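PDB 5I8J: Dmd discriminator of mRNA degradation from Enterobacteria phage RB69, which probably acts as a phage antitoxin that binds the bacterial toxin RnlA and so opposes degradation of phage mRNA. Local coordinates for residues I11-F14 with E18-T21; G28-I33 with K56-D61; W35-L40 with A46-F51. All coordinates share one frame; numbering follows the deposited sequence.

Contact 1. Residues I11-F14 with E18-T21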
loop_
_atom_site.group_PDB
_atom_site.type_symbol
_atom_site.label_atom_id
_atom_site.label_comp_id
_atom_site.label_asym_id
_atom_site.label_seq_id
_atom_site.Cartn_x
_atom_site.Cartn_y
_atom_site.Cartn_z
ATOM N N ILE A 11 -0.223 -2.644 3.965
ATOM C CA ILE A 11 0.563 -3.246 2.899
ATOM C C ILE A 11 1.588 -4.162 3.523
ATOM O O ILE A 11 2.305 -3.760 4.421
ATOM C CB ILE A 11 1.289 -2.209 2.043
ATOM C CG1 ILE A 11 0.334 -1.095 1.620
ATOM C CG2 ILE A 11 1.911 -2.885 0.831
ATOM C CD1 ILE A 11 1.094 0.103 1.126
ATOM N N GLY A 12 1.634 -5.401 3.054
ATOM C CA GLY A 12 2.494 -6.417 3.637
ATOM C C GLY A 12 3.447 -7.020 2.619
ATOM O O GLY A 12 3.097 -7.186 1.443
ATOM N N TRP A 13 4.662 -7.303 3.081
ATOM C CA TRP A 13 5.662 -8.061 2.337
ATOM C C TRP A 13 6.029 -9.338 3.073
ATOM O O TRP A 13 6.515 -9.286 4.211
ATOM C CB TRP A 13 6.939 -7.244 2.129
ATOM C CG TRP A 13 6.822 -6.118 1.166
ATOM C CD1 TRP A 13 7.246 -6.104 -0.136
ATOM C CD2 TRP A 13 6.288 -4.814 1.433
ATOM N NE1 TRP A 13 6.984 -4.873 -0.699
ATOM C CE2 TRP A 13 6.404 -4.068 0.239
ATOM C CE3 TRP A 13 5.716 -4.213 2.555
ATOM C CZ2 TRP A 13 5.961 -2.745 0.139
ATOM C CZ3 TRP A 13 5.280 -2.892 2.451
ATOM C CH2 TRP A 13 5.410 -2.178 1.248
ATOM N N PHE A 14 5.798 -10.478 2.428
ATOM C CA PHE A 14 6.262 -11.756 2.955
ATOM C C PHE A 14 7.778 -11.835 2.797
ATOM O O PHE A 14 8.370 -11.042 2.063
ATOM C CB PHE A 14 5.606 -12.937 2.228
ATOM C CG PHE A 14 4.127 -13.056 2.460
ATOM C CD1 PHE A 14 3.628 -13.420 3.702
ATOM C CD2 PHE A 14 3.236 -12.827 1.427
ATOM C CE1 PHE A 14 2.262 -13.532 3.904
ATOM C CE2 PHE A 14 1.871 -12.939 1.626
ATOM C CZ PHE A 14 1.383 -13.288 2.865
ATOM N N GLU A 18 6.779 -11.672 -1.936
ATOM C CA GLU A 18 5.362 -11.610 -2.287
ATOM C C GLU A 18 4.660 -10.607 -1.385
ATOM O O GLU A 18 5.101 -10.370 -0.270
ATOM C CB GLU A 18 4.699 -12.976 -2.161
ATOM C CG GLU A 18 4.914 -13.911 -3.324
ATOM C CD GLU A 18 4.002 -15.125 -3.222
ATOM O OE1 GLU A 18 3.140 -15.150 -2.312
ATOM O OE2 GLU A 18 4.135 -16.049 -4.043
ATOM N N MET A 19 3.558 -10.033 -1.862
ATOM C CA MET A 19 2.893 -8.970 -1.121
ATOM C C MET A 19 1.438 -9.283 -0.848
ATOM O O MET A 19 0.845 -10.143 -1.509
ATOM C CB MET A 19 3.008 -7.649 -1.891
ATOM C CG MET A 19 4.450 -7.202 -2.020
ATOM S SD MET A 19 4.670 -5.855 -3.202
ATOM C CE MET A 19 3.725 -4.591 -2.420
ATOM N N PHE A 20 0.875 -8.595 0.140
ATOM C CA PHE A 20 -0.570 -8.607 0.347
ATOM C C PHE A 20 -1.028 -7.225 0.774
ATOM O O PHE A 20 -0.231 -6.415 1.213
ATOM C CB PHE A 20 -0.984 -9.665 1.383
ATOM C CG PHE A 20 -0.417 -9.448 2.757
ATOM C CD1 PHE A 20 0.846 -9.927 3.086
ATOM C CD2 PHE A 20 -1.157 -8.795 3.732
ATOM C CE1 PHE A 20 1.366 -9.737 4.355
ATOM C CE2 PHE A 20 -0.639 -8.606 5.007
ATOM C CZ PHE A 20 0.613 -9.075 5.318
ATOM N N THR A 21 -2.311 -6.936 0.625
ATOM C CA THR A 21 -2.795 -5.618 1.015
ATOM C C THR A 21 -4.262 -5.728 1.429
ATOM O O THR A 21 -4.987 -6.573 0.915
ATOM C CB THR A 21 -2.593 -4.589 -0.126
ATOM O OG1 THR A 21 -2.926 -3.277 0.341
ATOM C CG2 THR A 21 -3.447 -4.939 -1.343
#
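The phenyl ring of Phe20 lies over Gly12, whose CA sits toward the rim of one ring face, 3.7 Å from the Phe20 centroid and 18° off the normal, a CH-pi contact. Phe20 CG stands between its own backbone N and carbonyl carbon (chi1 62°), which folds the ring across the neighbouring strand, and glycine has no side chain to hold it off. The Phe14 ring meets the Phe20 ring obliquely: Phe14 CZ comes 3.4 Å from Phe20 CD1, with the two ring planes 42° apart. The Trp13 indole offers one face to Met19, whose CG is 3.5 Å from Trp13 CD1; Met19 SD approaches the five-membered ring obliquely, a Met-aromatic contact.

The frame is a beta hairpin of strands 6-14 and 19-26. Gly12 and Phe20 form an antiparallel hydrogen-bonded pair, Gly12 N to Phe20 O at 2.8 Å and Phe20 N to Gly12 O at 2.9 Å. The non-hydrogen-bonded pairs Ile11-Thr21 and Trp13-Met19 flank it, with side chains on the other sheet face, where Trp13 NE1 hydrogen-bonds OD2 of Asp23 of the second subunit and Ile11 packs on Ile11 of that subunit. Toward the turn, Phe14 N hydrogen-bonds Glu18 O at 2.8 Å.

Contact 2. Residues G28-I33 with K56-D61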
loop_
_atom_site.group_PDB
_atom_site.type_symbol
_atom_site.label_atom_id
_atom_site.label_comp_id
_atom_site.label_asym_id
_atom_site.label_seq_id
_atom_site.Cartn_x
_atom_site.Cartn_y
_atom_site.Cartn_z
ATOM N N GLY A 28 -11.159 2.353 16.700
ATOM C CA GLY A 28 -10.290 2.830 17.757
ATOM C C GLY A 28 -9.236 3.810 17.279
ATOM O O GLY A 28 -9.416 4.499 16.278
ATOM N N ASP A 29 -8.122 3.858 17.999
ATOM C CA ASP A 29 -7.109 4.864 17.744
ATOM C C ASP A 29 -5.727 4.228 17.742
ATOM O O ASP A 29 -5.576 3.093 17.293
ATOM C CB ASP A 29 -7.233 5.982 18.776
ATOM C CG ASP A 29 -8.596 6.665 18.721
ATOM O OD1 ASP A 29 -9.027 7.053 17.609
ATOM O OD2 ASP A 29 -9.255 6.784 19.777
ATOM N N ARG A 30 -4.732 4.943 18.254
ATOM C CA ARG A 30 -3.338 4.528 18.113
ATOM C C ARG A 30 -3.068 3.097 18.556
ATOM O O ARG A 30 -2.474 2.307 17.814
ATOM C CB ARG A 30 -2.423 5.468 18.908
ATOM C CG ARG A 30 -0.952 5.189 18.695
ATOM C CD ARG A 30 -0.616 5.266 17.215
ATOM N NE ARG A 30 0.803 5.043 16.970
ATOM C CZ ARG A 30 1.355 4.981 15.764
ATOM N NH1 ARG A 30 0.609 5.120 14.678
ATOM N NH2 ARG A 30 2.659 4.771 15.647
ATOM N N GLU A 31 -3.511 2.758 19.760
ATOM C CA GLU A 31 -3.187 1.458 20.318
ATOM C C GLU A 31 -3.744 0.334 19.450
ATOM O O GLU A 31 -3.030 -0.622 19.140
ATOM C CB GLU A 31 -3.704 1.330 21.748
ATOM C CG GLU A 31 -3.512 -0.064 22.305
ATOM C CD GLU A 31 -3.624 -0.122 23.807
ATOM O OE1 GLU A 31 -4.299 0.749 24.399
ATOM O OE2 GLU A 31 -3.043 -1.057 24.392
ATOM N N GLU A 32 -5.002 0.455 19.030
ATOM C CA GLU A 32 -5.585 -0.572 18.179
ATOM C C GLU A 32 -4.840 -0.716 16.859
ATOM O O GLU A 32 -4.583 -1.820 16.406
ATOM C CB GLU A 32 -7.061 -0.284 17.890
ATOM C CG GLU A 32 -7.672 -1.360 17.003
ATOM C CD GLU A 32 -9.097 -1.081 16.613
ATOM O OE1 GLU A 32 -9.492 0.097 16.620
ATOM O OE2 GLU A 32 -9.814 -2.048 16.283
ATOM N N ILE A 33 -4.521 0.406 16.236
ATOM C CA ILE A 33 -3.829 0.377 14.951
ATOM C C ILE A 33 -2.486 -0.338 15.088
ATOM O O ILE A 33 -2.135 -1.198 14.267
ATOM C CB ILE A 33 -3.620 1.797 14.406
ATOM C CG1 ILE A 33 -4.976 2.446 14.111
ATOM C CG2 ILE A 33 -2.791 1.760 13.134
ATOM C CD1 ILE A 33 -4.908 3.938 13.886
ATOM N N LYS A 56 2.053 6.902 5.998
ATOM C CA LYS A 56 2.426 5.772 6.847
ATOM C C LYS A 56 2.402 6.177 8.312
ATOM O O LYS A 56 3.052 7.148 8.696
ATOM C CB LYS A 56 3.813 5.241 6.483
ATOM C CG LYS A 56 4.228 4.041 7.320
ATOM C CD LYS A 56 5.563 3.475 6.862
ATOM C CE LYS A 56 6.666 4.500 7.015
ATOM N NZ LYS A 56 8.005 3.925 6.658
ATOM N N VAL A 57 1.661 5.438 9.134
ATOM C CA VAL A 57 1.523 5.813 10.539
ATOM C C VAL A 57 2.210 4.826 11.486
ATOM O O VAL A 57 2.486 5.154 12.643
ATOM C CB VAL A 57 0.026 5.964 10.927
ATOM C CG1 VAL A 57 -0.641 7.064 10.083
ATOM C CG2 VAL A 57 -0.719 4.638 10.775
ATOM N N PHE A 58 2.490 3.623 10.997
ATOM C CA PHE A 58 3.138 2.603 11.809
ATOM C C PHE A 58 3.641 1.483 10.920
ATOM O O PHE A 58 3.135 1.295 9.822
ATOM C CB PHE A 58 2.160 2.051 12.857
ATOM C CG PHE A 58 2.805 1.220 13.916
ATOM C CD1 PHE A 58 3.677 1.789 14.826
ATOM C CD2 PHE A 58 2.521 -0.133 14.021
ATOM C CE1 PHE A 58 4.268 1.020 15.809
ATOM C CE2 PHE A 58 3.106 -0.904 15.001
ATOM C CZ PHE A 58 3.985 -0.323 15.899
ATOM N N GLU A 59 4.638 0.737 11.388
ATOM C CA GLU A 59 5.003 -0.494 10.704
ATOM C C GLU A 59 5.673 -1.462 11.656
ATOM O O GLU A 59 6.221 -1.048 12.679
ATOM C CB GLU A 59 5.912 -0.211 9.510
ATOM C CG GLU A 59 7.254 0.373 9.853
ATOM C CD GLU A 59 7.928 0.950 8.622
ATOM O OE1 GLU A 59 8.058 0.206 7.629
ATOM O OE2 GLU A 59 8.296 2.150 8.631
ATOM N N ALA A 60 5.601 -2.746 11.314
ATOM C CA ALA A 60 6.180 -3.813 12.131
ATOM C C ALA A 60 6.794 -4.847 11.205
ATOM O O ALA A 60 6.181 -5.239 10.221
ATOM C CB ALA A 60 5.122 -4.449 13.028
ATOM N N ASP A 61 8.007 -5.290 11.516
ATOM C CA ASP A 61 8.713 -6.212 10.631
ATOM C C ASP A 61 8.997 -7.520 11.351
ATOM O O ASP A 61 9.873 -7.584 12.223
ATOM C CB ASP A 61 10.019 -5.594 10.136
ATOM C CG ASP A 61 10.690 -6.422 9.044
ATOM O OD1 ASP A 61 10.190 -7.511 8.720
ATOM O OD2 ASP A 61 11.738 -5.988 8.521
#
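Arg30 and Ile33, in the first turns of helix 30-44, face Val57 and Phe58 of strand 55-61 across a gap that narrows to 8.0 Å between Ile33 CA and Phe58 CA. The strand is irregular here: Val57 and Phe58 both make backbone hydrogen bonds with Ala50, so two residues stand opposite one, a classic beta bulge, and the side chains of Val57 and Phe58 both point toward the helix.

Arg30 supplies the polar link. Its NH1 donates to Val57 O over 2.8 Å and its NH2 to the same oxygen over 3.0 Å, an end-on grip by two nitrogens on one acceptor. The oxygen lies only 6° out of the guanidinium plane, although NH1 stands well above the carbonyl plane while NH2 is tilted from it by just 17°. The arginine chain bends at chi2 (56°) and is extended thereafter, which carries its end across to the strand. Arg30 NH2 also comes 3.3 Å from Phe58 CD1; guanidinium and ring planes are nearly perpendicular, but the approach is oblique. Beside this, Ile33 CG2 meets Val57 CG2 at 4.3 Å, a looser apolar touch, and Ile33 also packs on Leu26 and Ile52.

Arg30 NE forms a salt bridge with Glu34 one helical turn on. The guanidinium is therefore held from two sides, by a carboxylate at NE and a backbone oxygen at its end, which fixes its rotation and probably balances much of its charge.

Contact 3. Residues W35-L40 with A46-F51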
loop_
_atom_site.group_PDB
_atom_site.type_symbol
_atom_site.label_atom_id
_atom_site.label_comp_id
_atom_site.label_asym_id
_atom_site.label_seq_id
_atom_site.Cartn_x
_atom_site.Cartn_y
_atom_site.Cartn_z
ATOM N N TRP A 35 -1.550 -2.524 17.469
ATOM C CA TRP A 35 -1.750 -3.936 17.806
ATOM C C TRP A 35 -2.140 -4.731 16.561
ATOM O O TRP A 35 -1.617 -5.809 16.309
ATOM C CB TRP A 35 -2.821 -4.116 18.900
ATOM C CG TRP A 35 -2.792 -5.505 19.460
ATOM C CD1 TRP A 35 -2.076 -5.938 20.541
ATOM C CD2 TRP A 35 -3.454 -6.662 18.928
ATOM N NE1 TRP A 35 -2.271 -7.286 20.728
ATOM C CE2 TRP A 35 -3.109 -7.755 19.754
ATOM C CE3 TRP A 35 -4.312 -6.879 17.845
ATOM C CZ2 TRP A 35 -3.595 -9.043 19.530
ATOM C CZ3 TRP A 35 -4.799 -8.164 17.630
ATOM C CH2 TRP A 35 -4.435 -9.227 18.463
ATOM N N VAL A 36 -3.064 -4.186 15.782
ATOM C CA VAL A 36 -3.523 -4.853 14.571
ATOM C C VAL A 36 -2.351 -5.018 13.604
ATOM O O VAL A 36 -2.200 -6.075 12.976
ATOM C CB VAL A 36 -4.685 -4.074 13.912
ATOM C CG1 VAL A 36 -4.969 -4.585 12.508
ATOM C CG2 VAL A 36 -5.927 -4.215 14.774
ATOM N N THR A 37 -1.499 -4.004 13.535
ATOM C CA THR A 37 -0.325 -4.055 12.652
ATOM C C THR A 37 0.630 -5.156 13.092
ATOM O O THR A 37 1.092 -5.964 12.281
ATOM C CB THR A 37 0.414 -2.710 12.621
ATOM O OG1 THR A 37 -0.476 -1.691 12.137
ATOM C CG2 THR A 37 1.636 -2.787 11.692
ATOM N N VAL A 38 0.910 -5.195 14.391
ATOM C CA VAL A 38 1.836 -6.181 14.926
ATOM C C VAL A 38 1.290 -7.579 14.715
ATOM O O VAL A 38 2.026 -8.488 14.335
ATOM C CB VAL A 38 2.112 -5.930 16.418
ATOM C CG1 VAL A 38 2.843 -7.118 17.051
ATOM C CG2 VAL A 38 2.885 -4.632 16.586
ATOM N N GLN A 39 -0.007 -7.754 14.946
ATOM C CA GLN A 39 -0.620 -9.066 14.780
ATOM C C GLN A 39 -0.561 -9.518 13.328
ATOM O O GLN A 39 -0.196 -10.655 13.036
ATOM C CB GLN A 39 -2.071 -9.037 15.274
ATOM C CG GLN A 39 -2.861 -10.320 15.019
ATOM C CD GLN A 39 -2.397 -11.511 15.842
ATOM O OE1 GLN A 39 -1.436 -11.434 16.606
ATOM N NE2 GLN A 39 -3.093 -12.627 15.686
ATOM N N LEU A 40 -0.919 -8.619 12.417
ATOM C CA LEU A 40 -0.845 -8.925 10.993
ATOM C C LEU A 40 0.567 -9.335 10.596
ATOM O O LEU A 40 0.766 -10.315 9.873
ATOM C CB LEU A 40 -1.280 -7.717 10.159
ATOM C CG LEU A 40 -2.724 -7.646 9.681
ATOM C CD1 LEU A 40 -2.915 -6.371 8.866
ATOM C CD2 LEU A 40 -3.070 -8.882 8.852
ATOM N N ALA A 46 5.826 -11.256 8.367
ATOM C CA ALA A 46 5.886 -10.267 7.306
ATOM C C ALA A 46 6.280 -8.883 7.814
ATOM O O ALA A 46 6.282 -8.618 9.016
ATOM C CB ALA A 46 4.525 -10.196 6.592
ATOM N N LEU A 47 6.626 -8.017 6.877
ATOM C CA LEU A 47 6.725 -6.588 7.127
ATOM C C LEU A 47 5.365 -6.011 6.799
ATOM O O LEU A 47 4.861 -6.234 5.708
ATOM C CB LEU A 47 7.808 -5.945 6.257
ATOM C CG LEU A 47 7.772 -4.422 6.109
ATOM C CD1 LEU A 47 8.089 -3.739 7.434
ATOM C CD2 LEU A 47 8.729 -3.959 5.020
ATOM N N VAL A 48 4.747 -5.299 7.732
ATOM C CA VAL A 48 3.450 -4.682 7.441
ATOM C C VAL A 48 3.500 -3.203 7.773
ATOM O O VAL A 48 3.987 -2.824 8.841
ATOM C CB VAL A 48 2.302 -5.353 8.231
ATOM C CG1 VAL A 48 0.956 -4.649 7.941
ATOM C CG2 VAL A 48 2.214 -6.827 7.883
ATOM N N LYS A 49 3.024 -2.377 6.835
ATOM C CA LYS A 49 2.918 -0.935 7.015
ATOM C C LYS A 49 1.453 -0.543 7.060
ATOM O O LYS A 49 0.656 -1.034 6.254
ATOM C CB LYS A 49 3.608 -0.175 5.883
ATOM C CG LYS A 49 5.066 -0.538 5.663
ATOM C CD LYS A 49 5.565 0.086 4.345
ATOM C CE LYS A 49 6.972 -0.373 3.997
ATOM N NZ LYS A 49 8.019 0.378 4.721
ATOM N N ALA A 50 1.112 0.341 7.997
ATOM C CA ALA A 50 -0.245 0.884 8.099
ATOM C C ALA A 50 -0.281 2.326 7.574
ATOM O O ALA A 50 0.534 3.158 7.950
ATOM C CB ALA A 50 -0.739 0.820 9.551
ATOM N N PHE A 51 -1.238 2.597 6.694
ATOM C CA PHE A 51 -1.416 3.895 6.071
ATOM C C PHE A 51 -2.793 4.455 6.412
ATOM O O PHE A 51 -3.788 3.742 6.325
ATOM C CB PHE A 51 -1.278 3.798 4.543
ATOM C CG PHE A 51 0.133 3.590 4.056
ATOM C CD1 PHE A 51 0.714 2.324 4.057
ATOM C CD2 PHE A 51 0.868 4.661 3.559
ATOM C CE1 PHE A 51 2.016 2.142 3.594
ATOM C CE2 PHE A 51 2.170 4.480 3.096
ATOM C CZ PHE A 51 2.739 3.222 3.108
#
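The hydroxyl OG1 of Thr37 turns back to hydrogen-bond Ile33 O one helical turn earlier, while resting 3.6 Å from the methyl carbon CB of Ala50. Its polar need is thus met inside the helix, and the contact with the strand is one of packing. In the fold, helix 30-44 covers one face of a four-stranded antiparallel sheet; here it lies over strand 46-52, the two local axes running roughly antiparallel (156°) with a closest approach of 8.0 Å. The backbones come nearest at Thr37 and Val48, whose CA atoms are 6.5 Å apart.

Both branches of Thr37 touch the strand, OG1 at Ala50 and the methyl at Val48. With OG1 placed beside the backbone N (chi1 -60°), Thr37 CG2 meets Val48 O at 3.7 Å and Val48 CG1 at 4.2 Å. Thr37 also touches Phe10 and Phe58, so neighbours from strands 6-14 and 55-61 close in around it. Both Val48 and Ala50 point toward the helix, as alternate residues of a strand should. Between them Lys49 points away, to the opposite sheet face, where its NZ makes salt bridges with Glu59 and with Asp54 of the second subunit; Phe51 on that face meets Phe51 of the second subunit edge-to-face.

One turn along the helix from Thr37, Leu40 approaches with its base. Val48 CG1 stands anti to its backbone N (chi1 178°), on the Thr37 side, and Val48 CG2, beside that N, goes to Leu40: Val48 CG2 lies 4.0 Å from Leu40 C and 4.3 Å from Leu40 CB.

How the contacts relate
All three contacts meet on one antiparallel sheet. Contacts 2 and 3, with centres 7 Å apart, use successive parts of helix 30-44 against adjacent strands, which are stitched together where Val48 N lies 2.9 Å from Ala60 O, a probable hydrogen bond. Contact 1 lies 10 Å from contact 3 between centres and joins it through a probable backbone hydrogen bond, Trp13 N to Leu47 O at 2.8 Å; Ile11 CD1 also packs on Phe51 CE1. Contacts 1 and 2 are about 16 Å apart between centres, on opposite sides of the chain's middle, and do not touch. The helix covers one sheet face, whereas Ile11, Trp13, Lys49 and Phe51 on the other reach the second subunit.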